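Local structure of AbyA5 (Verrucosispora maris, 4YWF) at residues A[127-132]-A[173-178]; A[145-150]-A[214-219]. The protein catalyses acetate elimination in spirotetronate biosynthesis, acting as an esterase-like lyase of the alpha/beta-hydrolase superfamily. The protein carries 4 engineered substitutions. All blocks are in the same frame, centred on the assembly; numbering follows the deposited sequence.

Contact 1: A[127-132]-A[173-178]; sequences GVVRAW and VVTEMP. Engineered in segment 173-178: Met177 (natural residue Leu).
The carbonyl oxygen Arg130 O is gripped twice: Thr175 OG1 donates to it at 3.0 Å, and a bridging water donates at 2.7 Å. The hydroxyl comes in 31° off the carbonyl plane. OG1 reaches this position because it stands opposite the backbone N of Thr175 (chi1 -173°). The same OG1 also lies 3.8 Å from Val129 CG1, the two side chains crossing at about a right angle. The water donates as well to Glu176 OE2 at 2.7 Å, and that carboxylate oxygen is further held by a salt bridge to Lys155 and by the backbone N of Glu182.

Trp132 and Val174 form an antiparallel hydrogen-bonded pair, Trp132 N reaching Val174 O at 2.9 Å and Val174 N reaching Trp132 O at 2.8 Å, the second nearly straight (176° at the hydrogen). Ala131 CB rests against Thr175 CB at 3.9 Å and Val173 CG1 at 4.0 Å. A valine in place of Thr175 would probably leave Arg130 O without its hydroxyl donor and dependent on the water.

This is the antiparallel-to-parallel junction of the alpha/beta-hydrolase sheet, with antiparallel 127-134 lying between 118-124 and 171-174. Past the Trp132–Val174 pair, a hydroxyl and a water held by a carboxylate replace backbone amides as the segments diverge, keeping the Arg130 carbonyl hydrogen-bonded within a largely buried contact.

Contact 2: A[145-150]-A[214-219]; sequences LLMTGG and MALSFS. Engineered in segment 214-219: Met214 (natural residue Leu).
Parallel strand pairing aligns Met147 with Met214 and Thr148 with Ala215, through bonds from Met214 N to Leu146 O, from Thr148 N to Met214 O and, at 2.9 Å, from Leu216 N to Thr148 O. The side chains of Met147 and the engineered Met214, both selenomethionines, lie side by side and point the same way, Met147 CG to Met214 CG 4.0 Å. They differ in shape: Met147 is extended beyond CG, whereas Met214 bends at chi2 and chi3. Leu145 CD1 adds to this apolar face by meeting Met214 CB at 3.9 Å.

On the face of Thr148 and Ala215 a hydroxyl pair stands out. Thr148 OG1, set between its backbone N and carbonyl carbon (chi1 58°), shares a short hydrogen bond of 2.5 Å with Ser219 OG, which ties the strand to the first turn of the helix. Close by, Ser217 CB packs on Gly150 CA at 3.6 Å.

Ser217 has phi 53° and psi -137°, in a sharp strand-turn-helix that matches the nucleophile elbow of alpha/beta hydrolases, so it probably occupies the nucleophile position, with Gly149 and Gly150 in the loop that commonly helps form the oxyanion hole.

Within the fold, strand 143-148 runs between 171-174 and 207-215. Helix 194-201 packs against Leu146, helix 337-351 meets Leu145 and Met214, and Ala215 O is hydrogen-bonded to Thr238 of strand 233-239.

In the fold
Both contacts are buried and belong to one mixed sheet, with centres about 11 Å apart. Strand 171-174 joins them: it pairs antiparallel with 127-134 in contact 1 and parallel with 143-148 of contact 2, where Val173 O lies 2.8 Å from Met147 N, a probable hydrogen bond. Side chains also meet, Thr175 CG2 lying 3.5 Å from Thr148 CG2. Contact 2 has its centre about 4 Å from the centre of the chain, against about 10 Å for contact 1, and buries more surface, 449 against 260 Å². Its chemistry is parallel backbone pairing, apolar packing and a hydroxyl pair; contact 1, closer to the sheet's edge strand 118-124, adds a bridging water and charged groups.

Contact 1: A[127-132]-A[173-178]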
ATOM      1  N   GLY A 127      -1.828  18.538   4.546  1.00 41.02           N
ATOM      2  CA  GLY A 127      -0.494  18.341   3.928  1.00 38.60           C
ATOM      3  C   GLY A 127      -0.583  17.904   2.447  1.00 38.24           C
ATOM      4  O   GLY A 127      -1.664  17.745   1.862  1.00 36.13           O
ATOM      5  N   VAL A 128       0.565  17.732   1.811  1.00 38.80           N
ATOM      6  CA  VAL A 128       0.578  17.413   0.409  1.00 37.11           C
ATOM      7  C   VAL A 128       0.534  15.887   0.202  1.00 31.61           C
ATOM      8  O   VAL A 128       1.148  15.189   0.934  1.00 30.10           O
ATOM      9  CB  VAL A 128       1.805  18.017  -0.274  1.00 43.53           C
ATOM     10  CG1 VAL A 128       2.052  17.380  -1.657  1.00 43.74           C
ATOM     11  CG2 VAL A 128       1.605  19.530  -0.384  1.00 47.23           C
ATOM     12  N   VAL A 129      -0.207  15.401  -0.795  1.00 30.74           N
ATOM     13  CA  VAL A 129      -0.196  13.955  -1.174  1.00 29.49           C
ATOM     14  C   VAL A 129       0.200  13.869  -2.634  1.00 25.85           C
ATOM     15  O   VAL A 129      -0.464  14.499  -3.451  1.00 28.31           O
ATOM     16  CB  VAL A 129      -1.626  13.339  -1.024  1.00 29.79           C
ATOM     17  CG1 VAL A 129      -1.652  11.877  -1.427  1.00 28.24           C
ATOM     18  CG2 VAL A 129      -2.101  13.477   0.397  1.00 30.64           C
ATOM     19  N   ARG A 130       1.257  13.122  -2.975  1.00 25.51           N
ATOM     20  CA  ARG A 130       1.611  12.841  -4.377  1.00 26.56           C
ATOM     21  C   ARG A 130       1.185  11.444  -4.828  1.00 24.24           C
ATOM     22  O   ARG A 130       1.089  10.510  -4.016  1.00 25.17           O
ATOM     23  CB  ARG A 130       3.130  13.026  -4.635  1.00 28.74           C
ATOM     24  CG  ARG A 130       3.536  14.482  -4.664  1.00 36.26           C
ATOM     25  CD  ARG A 130       5.021  14.707  -4.457  1.00 43.34           C
ATOM     26  NE  ARG A 130       5.450  15.942  -5.123  1.00 50.86           N
ATOM     27  CZ  ARG A 130       6.404  16.038  -6.050  1.00 55.94           C
ATOM     28  NH1 ARG A 130       7.111  14.978  -6.427  1.00 64.42           N
ATOM     29  NH2 ARG A 130       6.667  17.218  -6.606  1.00 58.35           N
ATOM     30  N   ALA A 131       0.967  11.296  -6.139  1.00 22.60           N
ATOM     31  CA  ALA A 131       0.496  10.046  -6.729  1.00 21.03           C
ATOM     32  C   ALA A 131       1.057   9.941  -8.126  1.00 22.06           C
ATOM     33  O   ALA A 131       1.454  10.962  -8.734  1.00 19.43           O
ATOM     34  CB  ALA A 131      -1.037  10.036  -6.705  1.00 22.82           C
ATOM     35  N   TRP A 132       1.125   8.730  -8.645  1.00 20.59           N
ATOM     36  CA  TRP A 132       1.501   8.493 -10.029  1.00 22.44           C
ATOM     37  C   TRP A 132       0.301   7.882 -10.709  1.00 25.07           C
ATOM     38  O   TRP A 132      -0.386   7.074 -10.092  1.00 24.45           O
ATOM     39  CB  TRP A 132       2.671   7.523 -10.134  1.00 24.17           C
ATOM     40  CG  TRP A 132       3.925   8.061  -9.624  1.00 24.78           C
ATOM     41  CD1 TRP A 132       4.575   7.704  -8.462  1.00 27.75           C
ATOM     42  CD2 TRP A 132       4.729   9.077 -10.243  1.00 27.51           C
ATOM     43  NE1 TRP A 132       5.749   8.447  -8.328  1.00 26.90           N
ATOM     44  CE2 TRP A 132       5.858   9.292  -9.407  1.00 26.14           C
ATOM     45  CE3 TRP A 132       4.631   9.794 -11.443  1.00 29.80           C
ATOM     46  CZ2 TRP A 132       6.833  10.224  -9.712  1.00 27.52           C
ATOM     47  CZ3 TRP A 132       5.654  10.695 -11.766  1.00 28.63           C
ATOM     48  CH2 TRP A 132       6.726  10.890 -10.911  1.00 28.11           C
ATOM     49  N   VAL A 173      -4.175   4.779 -10.528  1.00 24.17           N
ATOM     50  CA  VAL A 173      -3.571   5.796  -9.691  1.00 24.81           C
ATOM     51  C   VAL A 173      -2.937   5.137  -8.476  1.00 24.46           C
ATOM     52  O   VAL A 173      -3.636   4.492  -7.647  1.00 24.07           O
ATOM     53  CB  VAL A 173      -4.598   6.753  -9.161  1.00 25.01           C
ATOM     54  CG1 VAL A 173      -3.924   7.761  -8.250  1.00 24.89           C
ATOM     55  CG2 VAL A 173      -5.331   7.447 -10.304  1.00 27.71           C
ATOM     56  N   VAL A 174      -1.641   5.304  -8.327  1.00 22.68           N
ATOM     57  CA  VAL A 174      -0.894   4.594  -7.298  1.00 24.02           C
ATOM     58  C   VAL A 174      -0.419   5.690  -6.319  1.00 22.98           C
ATOM     59  O   VAL A 174       0.201   6.714  -6.708  1.00 23.02           O
ATOM     60  CB  VAL A 174       0.321   3.847  -7.871  1.00 27.91           C
ATOM     61  CG1 VAL A 174       1.222   3.360  -6.739  1.00 32.23           C
ATOM     62  CG2 VAL A 174      -0.126   2.649  -8.741  1.00 29.88           C
ATOM     63  N   THR A 175      -0.767   5.522  -5.084  1.00 23.40           N
ATOM     64  CA  THR A 175      -0.260   6.421  -4.059  1.00 25.49           C
ATOM     65  C   THR A 175       0.226   5.602  -2.851  1.00 23.32           C
ATOM     66  O   THR A 175       0.521   4.378  -2.993  1.00 22.20           O
ATOM     67  CB  THR A 175      -1.348   7.467  -3.740  1.00 27.95           C
ATOM     68  OG1 THR A 175      -0.842   8.483  -2.848  1.00 28.25           O
ATOM     69  CG2 THR A 175      -2.561   6.766  -3.177  1.00 27.69           C
ATOM     70  N   GLU A 176       0.266   6.240  -1.678  1.00 21.85           N
ATOM     71  CA  GLU A 176       0.878   5.655  -0.490  1.00 21.72           C
ATOM     72  C   GLU A 176       0.141   6.212   0.737  1.00 21.98           C
ATOM     73  O   GLU A 176      -0.574   7.209   0.640  1.00 20.41           O
ATOM     74  CB  GLU A 176       2.393   5.984  -0.415  1.00 22.32           C
ATOM     75  CG  GLU A 176       2.639   7.490  -0.614  1.00 24.56           C
ATOM     76  CD  GLU A 176       4.016   7.790  -1.195  1.00 25.40           C
ATOM     77  OE1 GLU A 176       4.801   6.850  -1.247  1.00 23.37           O
ATOM     78  OE2 GLU A 176       4.296   8.969  -1.568  1.00 24.91           O
HETATM   79  N   MSE A 177       0.273   5.539   1.871  1.00 22.51           N
HETATM   80  CA  MSE A 177      -0.478   5.925   3.096  1.00 24.23           C
HETATM   81  C   MSE A 177      -0.044   7.234   3.717  1.00 24.77           C
HETATM   82  O   MSE A 177       1.034   7.720   3.374  1.00 25.76           O
HETATM   83  CB  MSE A 177      -0.348   4.790   4.143  1.00 26.46           C
HETATM   84  CG  MSE A 177      -1.295   3.665   3.742  1.00 28.64           C
HETATM   85 SE   MSE A 177      -1.342   2.175   5.044  1.00 33.27          SE
HETATM   86  CE  MSE A 177      -2.198   3.182   6.539  1.00 32.16           C
ATOM     87  N   PRO A 178      -0.863   7.825   4.643  1.00 26.58           N
ATOM     88  CA  PRO A 178      -0.449   9.022   5.387  1.00 24.87           C
ATOM     89  C   PRO A 178       0.814   8.738   6.116  1.00 27.75           C
ATOM     90  O   PRO A 178       0.905   7.720   6.818  1.00 29.11           O
ATOM     91  CB  PRO A 178      -1.616   9.241   6.378  1.00 27.90           C
ATOM     92  CG  PRO A 178      -2.804   8.682   5.682  1.00 28.07           C
ATOM     93  CD  PRO A 178      -2.301   7.515   4.899  1.00 27.48           C
TER
HETATM   94  O   HOH W   1       2.237  10.725  -1.596  1.00 28.48           O

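Contact 2: A[145-150]-A[214-219]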
ATOM      1  N   LEU A 145      -8.631   2.407 -11.139  1.00 21.69           N
ATOM      2  CA  LEU A 145      -7.997   1.487 -10.202  1.00 23.85           C
ATOM      3  C   LEU A 145      -7.128   2.259  -9.229  1.00 24.04           C
ATOM      4  O   LEU A 145      -6.106   2.863  -9.615  1.00 21.78           O
ATOM      5  CB  LEU A 145      -7.235   0.374 -10.885  1.00 24.34           C
ATOM      6  CG  LEU A 145      -6.536  -0.643  -9.987  1.00 26.07           C
ATOM      7  CD1 LEU A 145      -7.427  -1.495  -9.109  1.00 26.73           C
ATOM      8  CD2 LEU A 145      -5.819  -1.565 -10.935  1.00 31.37           C
ATOM      9  N   LEU A 146      -7.596   2.329  -7.977  1.00 21.34           N
ATOM     10  CA  LEU A 146      -6.814   2.977  -6.974  1.00 25.01           C
ATOM     11  C   LEU A 146      -5.871   1.960  -6.269  1.00 24.09           C
ATOM     12  O   LEU A 146      -6.320   0.956  -5.758  1.00 23.21           O
ATOM     13  CB  LEU A 146      -7.711   3.669  -5.960  1.00 25.81           C
ATOM     14  CG  LEU A 146      -8.557   4.865  -6.370  1.00 25.23           C
ATOM     15  CD1 LEU A 146      -9.252   5.406  -5.175  1.00 24.92           C
ATOM     16  CD2 LEU A 146      -7.788   6.013  -7.018  1.00 27.18           C
HETATM   17  N   MSE A 147      -4.580   2.246  -6.201  1.00 23.38           N
HETATM   18  CA  MSE A 147      -3.632   1.304  -5.590  1.00 23.39           C
HETATM   19  C   MSE A 147      -2.862   1.904  -4.507  1.00 23.61           C
HETATM   20  O   MSE A 147      -2.203   2.951  -4.723  1.00 23.67           O
HETATM   21  CB  MSE A 147      -2.688   0.792  -6.643  1.00 25.67           C
HETATM   22  CG  MSE A 147      -1.860  -0.360  -6.065  1.00 33.73           C
HETATM   23 SE   MSE A 147      -1.252  -1.573  -7.497  1.00 43.28          SE
HETATM   24  CE  MSE A 147      -0.395  -3.021  -6.440  1.00 45.52           C
ATOM     25  N   THR A 148      -2.849   1.216  -3.365  1.00 24.60           N
ATOM     26  CA  THR A 148      -2.049   1.577  -2.208  1.00 27.01           C
ATOM     27  C   THR A 148      -1.512   0.359  -1.460  1.00 26.98           C
ATOM     28  O   THR A 148      -2.101  -0.693  -1.451  1.00 27.24           O
ATOM     29  CB  THR A 148      -2.880   2.385  -1.167  1.00 28.51           C
ATOM     30  OG1 THR A 148      -4.024   1.620  -0.738  1.00 31.49           O
ATOM     31  CG2 THR A 148      -3.354   3.695  -1.741  1.00 29.54           C
ATOM     32  N   GLY A 149      -0.352   0.520  -0.847  1.00 25.80           N
ATOM     33  CA  GLY A 149       0.229  -0.486  -0.000  1.00 29.80           C
ATOM     34  C   GLY A 149      -0.019  -0.180   1.490  1.00 28.86           C
ATOM     35  O   GLY A 149      -0.856   0.642   1.848  1.00 29.20           O
ATOM     36  N   GLY A 150       0.693  -0.929   2.326  1.00 27.25           N
ATOM     37  CA  GLY A 150       0.680  -0.798   3.746  1.00 26.01           C
ATOM     38  C   GLY A 150       1.668   0.219   4.265  1.00 28.65           C
ATOM     39  O   GLY A 150       2.047   1.169   3.564  1.00 27.65           O
HETATM   40  N   MSE A 214      -7.351  -1.433  -5.016  1.00 21.87           N
HETATM   41  CA  MSE A 214      -6.335  -2.388  -4.695  1.00 23.53           C
HETATM   42  C   MSE A 214      -5.551  -1.862  -3.537  1.00 23.69           C
HETATM   43  O   MSE A 214      -4.477  -1.258  -3.698  1.00 20.39           O
HETATM   44  CB  MSE A 214      -5.435  -2.571  -5.906  1.00 24.93           C
HETATM   45  CG  MSE A 214      -4.326  -3.523  -5.573  1.00 29.72           C
HETATM   46 SE   MSE A 214      -4.857  -5.410  -5.878  1.00 38.08          SE
HETATM   47  CE  MSE A 214      -4.839  -5.329  -7.877  1.00 30.58           C
ATOM     48  N   ALA A 215      -6.091  -2.094  -2.350  1.00 23.52           N
ATOM     49  CA  ALA A 215      -5.565  -1.443  -1.112  1.00 24.83           C
ATOM     50  C   ALA A 215      -5.018  -2.526  -0.196  1.00 24.17           C
ATOM     51  O   ALA A 215      -5.756  -3.175   0.552  1.00 24.14           O
ATOM     52  CB  ALA A 215      -6.684  -0.665  -0.454  1.00 23.41           C
ATOM     53  N   LEU A 216      -3.720  -2.768  -0.331  1.00 22.84           N
ATOM     54  CA  LEU A 216      -3.003  -3.845   0.388  1.00 23.91           C
ATOM     55  C   LEU A 216      -2.684  -3.519   1.878  1.00 23.32           C
ATOM     56  O   LEU A 216      -2.530  -2.369   2.249  1.00 24.42           O
ATOM     57  CB  LEU A 216      -1.679  -4.159  -0.326  1.00 27.08           C
ATOM     58  CG  LEU A 216      -1.732  -4.699  -1.755  1.00 31.13           C
ATOM     59  CD1 LEU A 216      -2.335  -3.708  -2.697  1.00 33.14           C
ATOM     60  CD2 LEU A 216      -0.317  -4.987  -2.276  1.00 36.24           C
ATOM     61  N   SER A 217      -2.621  -4.540   2.715  1.00 24.12           N
ATOM     62  CA  SER A 217      -2.289  -4.371   4.095  1.00 25.84           C
ATOM     63  C   SER A 217      -3.164  -3.319   4.798  1.00 26.39           C
ATOM     64  O   SER A 217      -4.395  -3.242   4.571  1.00 26.41           O
ATOM     65  CB  SER A 217      -0.777  -4.052   4.093  1.00 30.56           C
ATOM     66  OG  SER A 217      -0.217  -3.952   5.368  1.00 31.62           O
ATOM     67  N   PHE A 218      -2.570  -2.449   5.619  1.00 24.09           N
ATOM     68  CA  PHE A 218      -3.341  -1.488   6.405  1.00 24.61           C
ATOM     69  C   PHE A 218      -4.276  -0.605   5.598  1.00 24.23           C
ATOM     70  O   PHE A 218      -5.297  -0.199   6.113  1.00 23.27           O
ATOM     71  CB  PHE A 218      -2.408  -0.561   7.212  1.00 25.84           C
ATOM     72  CG  PHE A 218      -1.811  -1.241   8.392  1.00 24.93           C
ATOM     73  CD1 PHE A 218      -0.788  -2.154   8.228  1.00 26.56           C
ATOM     74  CD2 PHE A 218      -2.348  -1.026   9.656  1.00 25.19           C
ATOM     75  CE1 PHE A 218      -0.282  -2.842   9.311  1.00 27.27           C
ATOM     76  CE2 PHE A 218      -1.865  -1.706  10.737  1.00 24.15           C
ATOM     77  CZ  PHE A 218      -0.812  -2.602  10.572  1.00 27.89           C
ATOM     78  N   SER A 219      -3.954  -0.333   4.330  1.00 23.47           N
ATOM     79  CA  SER A 219      -4.796   0.529   3.545  1.00 23.30           C
ATOM     80  C   SER A 219      -6.110  -0.213   3.256  1.00 21.68           C
ATOM     81  O   SER A 219      -7.088   0.397   2.936  1.00 20.34           O
ATOM     82  CB  SER A 219      -4.121   1.017   2.246  1.00 25.79           C
ATOM     83  OG  SER A 219      -4.022   0.009   1.231  1.00 23.35           O
TER